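Local coordinates for ATP/GTP-binding site-containing protein A (Brucella abortus, PDB 6NTR) that functions in the periplasm to maintain cell envelope integrity, at residues A[118-129]-A[147-158]. Sequence-based numbering, arbitrary orientation.
Sequences LDLKGTQFPTRH and TLFDASEDADRV
Leu118 runs alongside Asp156, and its CD1 methyl touches the Asp156 CB. Leu120 presses on backbone: its CD1 sits 3.4 Å from CA of Arg157. Lys121 passes across Val158. Its chain bends at chi3 (-43°), and its outer carbons and NZ all come near Val158 CG1. The hydroxyls of Thr123 and Thr147 share a hydrogen bond, OG1 to OG1 2.7 Å. Thr123 OG1 is anti to its own backbone N (chi1 -172°), and this directs CG2 to Phe149 CB, 3.7 Å away. Phe149 N donates a backbone hydrogen bond to Gln124 O, 3.2 Å. Gln124 NE2 is hydrogen-bonded to Glu132 OE1 in helix 126-138.

The protein has a barrel-like fold of antiparallel strands. Here the link between strand 116-121 and helix 126-138 meets the long loop that follows strand 143-148.

The ring of Phe125, at the N-cap position of that helix, and the ring of Phe149 meet at their rims, and neither covers the other's face. The planes stand at 71°, with Phe125 CE1 3.5 Å from Phe149 CD2. Phe125 also stacks with Phe79 of strand 78-87. Pro126 places CD 3.3 Å from Phe149 O. His129 packs CB against Leu148 CD1 at 3.6 Å. Thr147 O lies at the edge of the His129 imidazole, in the ring plane, and His129 NE2 is hydrogen-bonded to Thr161 OG1 of strand 159-165.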
ATOM      1  N   LEU A 118      21.103   3.365  -7.848  1.00 80.22           N
ATOM      2  CA  LEU A 118      20.386   2.874  -9.016  1.00 79.92           C
ATOM      3  C   LEU A 118      19.717   4.036  -9.717  1.00 80.50           C
ATOM      4  O   LEU A 118      18.862   4.705  -9.133  1.00 78.46           O
ATOM      5  CB  LEU A 118      19.358   1.825  -8.621  1.00 72.61           C
ATOM      6  CG  LEU A 118      20.006   0.475  -8.351  1.00 71.03           C
ATOM      7  CD1 LEU A 118      18.947  -0.532  -7.977  1.00 64.52           C
ATOM      8  CD2 LEU A 118      20.792   0.045  -9.585  1.00 77.72           C
ATOM      9  N   ASP A 119      20.116   4.278 -10.956  1.00 81.80           N
ATOM     10  CA  ASP A 119      19.337   5.126 -11.841  1.00 80.23           C
ATOM     11  C   ASP A 119      18.164   4.323 -12.389  1.00 84.50           C
ATOM     12  O   ASP A 119      18.362   3.302 -13.058  1.00 88.13           O
ATOM     13  CB  ASP A 119      20.199   5.660 -12.978  1.00 84.58           C
ATOM     14  CG  ASP A 119      20.694   7.049 -12.712  1.00 88.03           C
ATOM     15  OD1 ASP A 119      20.073   7.714 -11.859  1.00 82.01           O
ATOM     16  OD2 ASP A 119      21.671   7.489 -13.359  1.00 96.11           O
ATOM     17  N   LEU A 120      16.946   4.772 -12.106  1.00 82.24           N
ATOM     18  CA  LEU A 120      15.754   4.121 -12.617  1.00 74.49           C
ATOM     19  C   LEU A 120      14.934   5.104 -13.442  1.00 74.42           C
ATOM     20  O   LEU A 120      15.239   6.299 -13.524  1.00 80.48           O
ATOM     21  CB  LEU A 120      14.897   3.555 -11.482  1.00 67.42           C
ATOM     22  CG  LEU A 120      15.400   2.370 -10.682  1.00 61.56           C
ATOM     23  CD1 LEU A 120      14.293   1.888  -9.778  1.00 58.73           C
ATOM     24  CD2 LEU A 120      15.835   1.290 -11.637  1.00 70.65           C
ATOM     25  N   LYS A 121      13.873   4.584 -14.050  1.00 69.38           N
ATOM     26  CA  LYS A 121      12.968   5.365 -14.877  1.00 64.29           C
ATOM     27  C   LYS A 121      12.278   6.402 -14.024  1.00 62.55           C
ATOM     28  O   LYS A 121      11.875   6.112 -12.918  1.00 62.95           O
ATOM     29  CB  LYS A 121      11.940   4.422 -15.516  1.00 68.42           C
ATOM     30  CG  LYS A 121      10.688   5.086 -16.072  1.00 73.75           C
ATOM     31  CD  LYS A 121       9.561   4.087 -16.301  1.00 71.76           C
ATOM     32  CE  LYS A 121      10.065   2.805 -16.935  1.00 72.74           C
ATOM     33  NZ  LYS A 121       9.248   1.613 -16.573  1.00 67.58           N
ATOM     34  N   GLY A 122      12.127   7.611 -14.535  1.00 63.70           N
ATOM     35  CA  GLY A 122      11.484   8.660 -13.775  1.00 62.50           C
ATOM     36  C   GLY A 122      10.068   8.273 -13.448  1.00 74.74           C
ATOM     37  O   GLY A 122       9.369   7.725 -14.285  1.00 78.84           O
ATOM     38  N   THR A 123       9.636   8.559 -12.226  1.00 66.19           N
ATOM     39  CA  THR A 123       8.301   8.181 -11.786  1.00 62.81           C
ATOM     40  C   THR A 123       7.728   9.088 -10.724  1.00 59.21           C
ATOM     41  O   THR A 123       8.060  10.249 -10.658  1.00 65.02           O
ATOM     42  CB  THR A 123       8.247   6.709 -11.340  1.00 66.27           C
ATOM     43  OG1 THR A 123       6.895   6.328 -11.098  1.00 71.43           O
ATOM     44  CG2 THR A 123       9.024   6.511 -10.096  1.00 68.28           C
ATOM     45  N   GLN A 124       6.825   8.547  -9.926  1.00 54.79           N
ATOM     46  CA  GLN A 124       6.188   9.265  -8.835  1.00 54.41           C
ATOM     47  C   GLN A 124       6.241   8.406  -7.568  1.00 55.01           C
ATOM     48  O   GLN A 124       6.625   7.256  -7.615  1.00 56.00           O
ATOM     49  CB  GLN A 124       4.783   9.738  -9.175  1.00 57.36           C
ATOM     50  CG  GLN A 124       3.795   8.645  -9.491  1.00 59.07           C
ATOM     51  CD  GLN A 124       2.374   9.137  -9.476  1.00 59.41           C
ATOM     52  OE1 GLN A 124       2.102  10.263  -9.102  1.00 59.43           O
ATOM     53  NE2 GLN A 124       1.462   8.286  -9.877  1.00 60.62           N
ATOM     54  N   PHE A 125       5.910   8.996  -6.440  1.00 52.87           N
ATOM     55  CA  PHE A 125       5.958   8.282  -5.192  1.00 48.25           C
ATOM     56  C   PHE A 125       4.570   8.108  -4.641  1.00 56.46           C
ATOM     57  O   PHE A 125       3.644   8.712  -5.103  1.00 47.23           O
ATOM     58  CB  PHE A 125       6.949   8.914  -4.206  1.00 55.42           C
ATOM     59  CG  PHE A 125       8.354   8.982  -4.718  1.00 57.25           C
ATOM     60  CD1 PHE A 125       9.005   7.866  -5.107  1.00 57.25           C
ATOM     61  CD2 PHE A 125       8.990  10.171  -4.838  1.00 58.29           C
ATOM     62  CE1 PHE A 125      10.281   7.919  -5.594  1.00 58.15           C
ATOM     63  CE2 PHE A 125      10.264  10.238  -5.318  1.00 53.66           C
ATOM     64  CZ  PHE A 125      10.912   9.111  -5.701  1.00 53.64           C
ATOM     65  N   PRO A 126       4.445   7.332  -3.566  1.00 61.44           N
ATOM     66  CA  PRO A 126       3.128   6.959  -3.065  1.00 65.59           C
ATOM     67  C   PRO A 126       2.180   8.071  -2.710  1.00 63.07           C
ATOM     68  O   PRO A 126       1.013   7.920  -3.026  1.00 63.69           O
ATOM     69  CB  PRO A 126       3.462   6.163  -1.809  1.00 69.98           C
ATOM     70  CG  PRO A 126       4.763   5.536  -2.125  1.00 66.98           C
ATOM     71  CD  PRO A 126       5.513   6.546  -2.934  1.00 64.84           C
ATOM     72  N   THR A 127       2.603   9.129  -2.054  1.00 59.55           N
ATOM     73  CA  THR A 127       1.631  10.162  -1.790  1.00 58.90           C
ATOM     74  C   THR A 127       1.144  10.853  -3.061  1.00 60.42           C
ATOM     75  O   THR A 127      -0.026  11.144  -3.173  1.00 61.35           O
ATOM     76  CB  THR A 127       2.072  11.152  -0.725  1.00 64.16           C
ATOM     77  OG1 THR A 127       2.157  10.460   0.518  1.00 77.60           O
ATOM     78  CG2 THR A 127       1.045  12.237  -0.589  1.00 58.51           C
ATOM     79  N   ARG A 128       2.045  11.134  -3.998  1.00 59.00           N
ATOM     80  CA  ARG A 128       1.648  11.796  -5.230  1.00 52.03           C
ATOM     81  C   ARG A 128       0.709  10.913  -6.025  1.00 47.16           C
ATOM     82  O   ARG A 128      -0.352  11.344  -6.422  1.00 48.30           O
ATOM     83  CB  ARG A 128       2.871  12.124  -6.067  1.00 56.84           C
ATOM     84  CG  ARG A 128       2.754  13.405  -6.862  1.00 63.19           C
ATOM     85  CD  ARG A 128       3.217  14.587  -6.037  1.00 71.06           C
ATOM     86  NE  ARG A 128       3.902  15.586  -6.840  1.00 76.01           N
ATOM     87  CZ  ARG A 128       4.226  16.794  -6.406  1.00 80.67           C
ATOM     88  NH1 ARG A 128       3.936  17.157  -5.171  1.00 80.58           N
ATOM     89  NH2 ARG A 128       4.843  17.635  -7.210  1.00 85.58           N
ATOM     90  N   HIS A 129       1.084   9.650  -6.178  1.00 47.25           N
ATOM     91  CA  HIS A 129       0.256   8.655  -6.841  1.00 46.68           C
ATOM     92  C   HIS A 129      -1.118   8.553  -6.197  1.00 48.79           C
ATOM     93  O   HIS A 129      -2.133   8.444  -6.892  1.00 50.05           O
ATOM     94  CB  HIS A 129       0.984   7.322  -6.789  1.00 43.14           C
ATOM     95  CG  HIS A 129       0.334   6.220  -7.564  1.00 52.64           C
ATOM     96  ND1 HIS A 129      -0.888   5.685  -7.224  1.00 55.26           N
ATOM     97  CD2 HIS A 129       0.777   5.497  -8.621  1.00 55.37           C
ATOM     98  CE1 HIS A 129      -1.187   4.704  -8.057  1.00 55.25           C
ATOM     99  NE2 HIS A 129      -0.191   4.567  -8.912  1.00 55.83           N
ATOM    100  N   THR A 147       2.966   4.617 -13.439  1.00 52.19           N
ATOM    101  CA  THR A 147       4.052   3.900 -12.789  1.00 47.47           C
ATOM    102  C   THR A 147       4.171   4.388 -11.376  1.00 48.81           C
ATOM    103  O   THR A 147       3.575   5.382 -11.015  1.00 50.28           O
ATOM    104  CB  THR A 147       5.393   4.189 -13.442  1.00 51.27           C
ATOM    105  OG1 THR A 147       5.623   5.594 -13.408  1.00 53.17           O
ATOM    106  CG2 THR A 147       5.391   3.719 -14.855  1.00 54.23           C
ATOM    107  N   LEU A 148       4.911   3.653 -10.562  1.00 53.90           N
ATOM    108  CA  LEU A 148       5.133   4.048  -9.182  1.00 50.45           C
ATOM    109  C   LEU A 148       6.392   3.436  -8.611  1.00 48.62           C
ATOM    110  O   LEU A 148       6.814   2.385  -9.047  1.00 48.93           O
ATOM    111  CB  LEU A 148       3.953   3.593  -8.342  1.00 48.37           C
ATOM    112  CG  LEU A 148       4.059   3.728  -6.836  1.00 50.66           C
ATOM    113  CD1 LEU A 148       3.832   5.167  -6.455  1.00 52.49           C
ATOM    114  CD2 LEU A 148       3.017   2.861  -6.172  1.00 50.91           C
ATOM    115  N   PHE A 149       6.976   4.092  -7.618  1.00 52.30           N
ATOM    116  CA  PHE A 149       8.122   3.562  -6.895  1.00 53.79           C
ATOM    117  C   PHE A 149       7.623   3.598  -5.472  1.00 54.43           C
ATOM    118  O   PHE A 149       7.322   4.657  -4.965  1.00 54.02           O
ATOM    119  CB  PHE A 149       9.360   4.440  -7.017  1.00 58.81           C
ATOM    120  CG  PHE A 149      10.527   3.916  -6.244  1.00 63.34           C
ATOM    121  CD1 PHE A 149      11.175   2.777  -6.649  1.00 64.67           C
ATOM    122  CD2 PHE A 149      10.945   4.535  -5.094  1.00 65.06           C
ATOM    123  CE1 PHE A 149      12.233   2.272  -5.935  1.00 65.78           C
ATOM    124  CE2 PHE A 149      12.005   4.037  -4.369  1.00 64.82           C
ATOM    125  CZ  PHE A 149      12.649   2.904  -4.790  1.00 66.89           C
ATOM    126  N   ASP A 150       7.513   2.449  -4.831  1.00 58.03           N
ATOM    127  CA  ASP A 150       7.000   2.425  -3.473  1.00 55.47           C
ATOM    128  C   ASP A 150       7.978   1.900  -2.410  1.00 55.17           C
ATOM    129  O   ASP A 150       7.683   1.906  -1.232  1.00 54.50           O
ATOM    130  CB  ASP A 150       5.676   1.670  -3.430  1.00 57.20           C
ATOM    131  CG  ASP A 150       5.799   0.259  -3.904  1.00 65.55           C
ATOM    132  OD1 ASP A 150       6.897  -0.143  -4.297  1.00 71.82           O
ATOM    133  OD2 ASP A 150       4.791  -0.456  -3.882  1.00 68.41           O
ATOM    134  N   ALA A 151       9.131   1.446  -2.856  1.00 58.90           N
ATOM    135  CA  ALA A 151      10.159   0.943  -1.956  1.00 64.41           C
ATOM    136  C   ALA A 151       9.692  -0.280  -1.198  1.00 63.83           C
ATOM    137  O   ALA A 151      10.097  -0.500  -0.057  1.00 64.58           O
ATOM    138  CB  ALA A 151      10.621   2.014  -0.973  1.00 64.97           C
ATOM    139  N   SER A 152       8.831  -1.067  -1.814  1.00 52.31           N
ATOM    140  CA  SER A 152       8.487  -2.352  -1.250  1.00 52.27           C
ATOM    141  C   SER A 152       9.338  -3.435  -1.902  1.00 73.20           C
ATOM    142  O   SER A 152       9.998  -3.220  -2.920  1.00 55.72           O
ATOM    143  CB  SER A 152       7.003  -2.625  -1.422  1.00 59.35           C
ATOM    144  OG  SER A 152       6.682  -2.708  -2.796  1.00 59.45           O
ATOM    145  N   GLU A 153       9.324  -4.613  -1.279  1.00 73.68           N
ATOM    146  CA  GLU A 153      10.232  -5.701  -1.625  1.00 73.14           C
ATOM    147  C   GLU A 153      11.658  -5.181  -1.634  1.00 71.02           C
ATOM    148  O   GLU A 153      12.100  -4.630  -0.625  1.00 74.46           O
ATOM    149  CB  GLU A 153       9.811  -6.333  -2.942  1.00 78.43           C
ATOM    150  CG  GLU A 153       8.394  -6.863  -2.807  1.00 81.21           C
ATOM    151  CD  GLU A 153       7.854  -7.534  -4.033  1.00 86.42           C
ATOM    152  OE1 GLU A 153       8.434  -7.395  -5.125  1.00 91.18           O
ATOM    153  OE2 GLU A 153       6.820  -8.205  -3.894  1.00 86.62           O
ATOM    154  N   ASP A 154      12.394  -5.322  -2.724  1.00 67.59           N
ATOM    155  CA  ASP A 154      13.782  -4.858  -2.750  1.00 70.74           C
ATOM    156  C   ASP A 154      14.036  -3.375  -3.069  1.00 72.08           C
ATOM    157  O   ASP A 154      15.165  -2.917  -3.053  1.00 75.05           O
ATOM    158  CB  ASP A 154      14.644  -5.777  -3.615  1.00 75.62           C
ATOM    159  CG  ASP A 154      14.641  -7.213  -3.120  1.00 78.71           C
ATOM    160  OD1 ASP A 154      14.323  -7.444  -1.949  1.00 78.21           O
ATOM    161  OD2 ASP A 154      14.946  -8.123  -3.904  1.00 82.69           O
ATOM    162  N   ALA A 155      12.995  -2.626  -3.375  1.00 69.31           N
ATOM    163  CA  ALA A 155      13.153  -1.208  -3.658  1.00 69.16           C
ATOM    164  C   ALA A 155      14.117  -0.956  -4.792  1.00 79.07           C
ATOM    165  O   ALA A 155      14.855   0.017  -4.778  1.00 83.25           O
ATOM    166  CB  ALA A 155      13.611  -0.473  -2.417  1.00 63.67           C
ATOM    167  N   ASP A 156      14.100  -1.837  -5.774  1.00 81.77           N
ATOM    168  CA  ASP A 156      14.976  -1.738  -6.923  1.00 82.95           C
ATOM    169  C   ASP A 156      14.242  -1.598  -8.250  1.00 74.05           C
ATOM    170  O   ASP A 156      14.766  -2.013  -9.272  1.00 74.19           O
ATOM    171  CB  ASP A 156      15.845  -2.980  -6.978  1.00 97.61           C
ATOM    172  CG  ASP A 156      15.076  -4.235  -6.659  1.00105.69           C
ATOM    173  OD1 ASP A 156      13.874  -4.132  -6.349  1.00105.19           O
ATOM    174  OD2 ASP A 156      15.669  -5.328  -6.722  1.00111.48           O
ATOM    175  N   ARG A 157      13.037  -1.050  -8.254  1.00 69.86           N
ATOM    176  CA  ARG A 157      12.345  -0.901  -9.526  1.00 68.10           C
ATOM    177  C   ARG A 157      11.126  -0.005  -9.560  1.00 65.64           C
ATOM    178  O   ARG A 157      10.632   0.426  -8.542  1.00 60.83           O
ATOM    179  CB  ARG A 157      11.989  -2.262 -10.097  1.00 68.34           C
ATOM    180  CG  ARG A 157      10.637  -2.757  -9.675  1.00 73.03           C
ATOM    181  CD  ARG A 157      10.745  -3.534  -8.393  1.00 85.09           C
ATOM    182  NE  ARG A 157       9.601  -4.396  -8.192  1.00 92.20           N
ATOM    183  CZ  ARG A 157       9.480  -5.587  -8.747  1.00 95.42           C
ATOM    184  NH1 ARG A 157       8.413  -6.323  -8.514  1.00 94.45           N
ATOM    185  NH2 ARG A 157      10.433  -6.042  -9.529  1.00 97.00           N
ATOM    186  N   VAL A 158      10.682   0.298 -10.774  1.00 70.40           N
ATOM    187  CA  VAL A 158       9.455   1.049 -11.004  1.00 62.86           C
ATOM    188  C   VAL A 158       8.368   0.066 -11.400  1.00 57.24           C
ATOM    189  O   VAL A 158       8.612  -0.876 -12.168  1.00 60.79           O
ATOM    190  CB  VAL A 158       9.654   2.123 -12.082  1.00 61.68           C
ATOM    191  CG1 VAL A 158      10.275   1.520 -13.314  1.00 72.54           C
ATOM    192  CG2 VAL A 158       8.338   2.741 -12.426  1.00 53.27           C
TER